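Caltubin, EF-hand (Lymnaea stagnalis, PDB 6VAN) probably binds calcium through four EF-hands, whose loops hold strontium ions in this crystal. Local coordinates at residues 46-51 against 80-85. Residues are numbered along the deposited sequence; the frame is centred on the assembly and turned at random. Where two conformers were deposited one is given.
Sequences AAFISR and ANEWFK
The carboxylate of Glu82 is held by two arginines of helix 42-52, OE2 taking the NE-H of Arg51 and OE1 forming a salt bridge with Arg52, an example of how one acidic residue can join separate lobes of a protein. Arg51 NE lies 3.2 Å from Glu82 OE2, and the bond, bent to 145°, is weak as a hydrogen bond but belongs to a salt bridge. In this EF-hand fold, helix 42-52 leads into the second metal-binding loop and helix 77-87 into the third, so the contact links the two EF-hand pairs. The segments run roughly antiparallel, with their axes 11.8 Å apart at closest approach; long side chains must therefore span the interval.

Glu82 does so by extending fully, its CG anti to the backbone N (chi1 179°) and the next bond also extended, which carries the carboxylate to the other helix. OE2 meets the edge of the Arg51 guanidinium close to its plane, whereas the two flat groups are steeply inclined to each other. Arg51 also gives NH1 to a water 2.9 Å away and pairs NH2 with Glu78. This largely buried carboxylate thus answers two arginines, whose charges would be expected to stabilise its ionised form. With a glutamine in its place, the negative charge would be gone, Arg52 would probably lose a charged mate and Arg51 would be left to Glu78.

The Glu82 carboxylate also comes up obliquely to the ring of Phe48, with Glu82 CD 3.5 Å from Phe48 CD2. Phe48, packed on Val29 and in a cation-pi contact with Arg52, then presents its edge to the face of the Trp83 six-membered ring in an offset edge-to-face pair. The planes stand 79° apart, and Phe48 CE2 comes within 3.7 Å of Trp83 CH2.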
loop_
_atom_site.group_PDB
_atom_site.type_symbol
_atom_site.label_atom_id
_atom_site.label_comp_id
_atom_site.label_asym_id
_atom_site.label_seq_id
_atom_site.Cartn_x
_atom_site.Cartn_y
_atom_site.Cartn_z
ATOM N N ALA A 46 -0.476 -0.961 13.429
ATOM C CA ALA A 46 -1.604 -0.436 14.235
ATOM C C ALA A 46 -2.174 0.838 13.593
ATOM O O ALA A 46 -3.405 0.947 13.534
ATOM C CB ALA A 46 -1.152 -0.223 15.666
ATOM N N ALA A 47 -1.328 1.743 13.074
ATOM C CA ALA A 47 -1.723 3.049 12.491
ATOM C C ALA A 47 -2.475 2.838 11.157
ATOM O O ALA A 47 -3.397 3.635 10.840
ATOM C CB ALA A 47 -0.499 3.894 12.258
ATOM N N PHE A 48 -2.024 1.844 10.395
ATOM C CA PHE A 48 -2.665 1.398 9.130
ATOM C C PHE A 48 -4.115 0.998 9.432
ATOM O O PHE A 48 -5.057 1.475 8.754
ATOM C CB PHE A 48 -1.870 0.251 8.530
ATOM C CG PHE A 48 -2.341 -0.164 7.161
ATOM C CD1 PHE A 48 -3.352 -1.096 7.014
ATOM C CD2 PHE A 48 -1.772 0.384 6.013
ATOM C CE1 PHE A 48 -3.795 -1.481 5.756
ATOM C CE2 PHE A 48 -2.213 -0.007 4.761
ATOM C CZ PHE A 48 -3.216 -0.942 4.635
ATOM N N ILE A 49 -4.285 0.162 10.457
ATOM C CA ILE A 49 -5.628 -0.297 10.889
ATOM C C ILE A 49 -6.442 0.925 11.359
ATOM O O ILE A 49 -7.607 1.047 10.940
ATOM C CB ILE A 49 -5.518 -1.438 11.934
ATOM C CG1 ILE A 49 -4.937 -2.712 11.323
ATOM C CG2 ILE A 49 -6.890 -1.682 12.589
ATOM C CD1 ILE A 49 -4.610 -3.838 12.307
ATOM N N SER A 50 -5.861 1.827 12.166
ATOM C CA SER A 50 -6.577 2.968 12.802
ATOM C C SER A 50 -7.168 3.928 11.758
ATOM O O SER A 50 -8.264 4.430 11.984
ATOM C CB SER A 50 -5.697 3.707 13.793
ATOM O OG SER A 50 -6.296 4.936 14.191
ATOM N N ARG A 51 -6.479 4.182 10.641
ATOM C CA ARG A 51 -7.007 5.118 9.613
ATOM C C ARG A 51 -8.301 4.551 8.999
ATOM O O ARG A 51 -9.112 5.366 8.482
ATOM C CB ARG A 51 -5.960 5.425 8.535
ATOM C CG ARG A 51 -5.088 6.631 8.870
ATOM C CD ARG A 51 -3.857 6.742 7.991
ATOM N NE ARG A 51 -4.168 6.372 6.632
ATOM C CZ ARG A 51 -4.862 7.116 5.778
ATOM N NH1 ARG A 51 -5.086 6.665 4.557
ATOM N NH2 ARG A 51 -5.319 8.312 6.127
ATOM N N ALA A 80 -1.379 9.000 0.639
ATOM C CA ALA A 80 -0.184 8.779 -0.202
ATOM C C ALA A 80 1.042 8.529 0.687
ATOM O O ALA A 80 1.822 7.625 0.390
ATOM C CB ALA A 80 0.015 9.940 -1.146
ATOM N N ASN A 81 1.190 9.301 1.756
ATOM C CA ASN A 81 2.343 9.164 2.667
ATOM C C ASN A 81 2.364 7.781 3.315
ATOM O O ASN A 81 3.440 7.258 3.593
ATOM C CB ASN A 81 2.333 10.288 3.679
ATOM C CG ASN A 81 3.651 10.449 4.381
ATOM O OD1 ASN A 81 4.700 10.198 3.813
ATOM N ND2 ASN A 81 3.599 10.937 5.604
ATOM N N GLU A 82 1.211 7.222 3.607
ATOM C CA GLU A 82 1.176 5.886 4.219
ATOM C C GLU A 82 1.846 4.868 3.290
ATOM O O GLU A 82 2.662 4.118 3.745
ATOM C CB GLU A 82 -0.269 5.489 4.460
ATOM C CG GLU A 82 -0.435 4.110 5.071
ATOM C CD GLU A 82 -1.888 3.809 5.402
ATOM O OE1 GLU A 82 -2.651 3.563 4.464
ATOM O OE2 GLU A 82 -2.235 3.850 6.568
ATOM N N TRP A 83 1.514 4.882 2.005
ATOM C CA TRP A 83 2.138 3.940 1.036
ATOM C C TRP A 83 3.608 4.316 0.816
ATOM O O TRP A 83 4.432 3.450 0.634
ATOM C CB TRP A 83 1.354 3.926 -0.273
ATOM C CG TRP A 83 -0.039 3.421 -0.097
ATOM C CD1 TRP A 83 -1.193 4.116 -0.275
ATOM C CD2 TRP A 83 -0.424 2.111 0.329
ATOM N NE1 TRP A 83 -2.259 3.340 0.043
ATOM C CE2 TRP A 83 -1.823 2.107 0.426
ATOM C CE3 TRP A 83 0.287 0.964 0.677
ATOM C CZ2 TRP A 83 -2.528 0.955 0.805
ATOM C CZ3 TRP A 83 -0.409 -0.166 1.050
ATOM C CH2 TRP A 83 -1.793 -0.164 1.094
ATOM N N PHE A 84 3.914 5.607 0.804
ATOM C CA PHE A 84 5.315 6.074 0.693
ATOM C C PHE A 84 6.142 5.439 1.824
ATOM O O PHE A 84 7.186 4.814 1.575
ATOM C CB PHE A 84 5.352 7.595 0.767
ATOM C CG PHE A 84 6.737 8.186 0.608
ATOM C CD1 PHE A 84 7.313 8.322 -0.637
ATOM C CD2 PHE A 84 7.464 8.598 1.727
ATOM C CE1 PHE A 84 8.580 8.877 -0.774
ATOM C CE2 PHE A 84 8.733 9.140 1.578
ATOM C CZ PHE A 84 9.286 9.268 0.329
ATOM N N LYS A 85 5.677 5.585 3.066
ATOM C CA LYS A 85 6.412 5.083 4.245
ATOM C C LYS A 85 6.538 3.565 4.174
ATOM O O LYS A 85 7.595 3.028 4.562
ATOM C CB LYS A 85 5.748 5.556 5.530
ATOM C CG LYS A 85 5.900 7.054 5.702
ATOM C CD LYS A 85 5.635 7.542 7.077
ATOM C CE LYS A 85 4.210 7.365 7.499
ATOM N NZ LYS A 85 4.014 7.942 8.855
HETATM O O HOH W 1 -3.295 5.183 2.746
#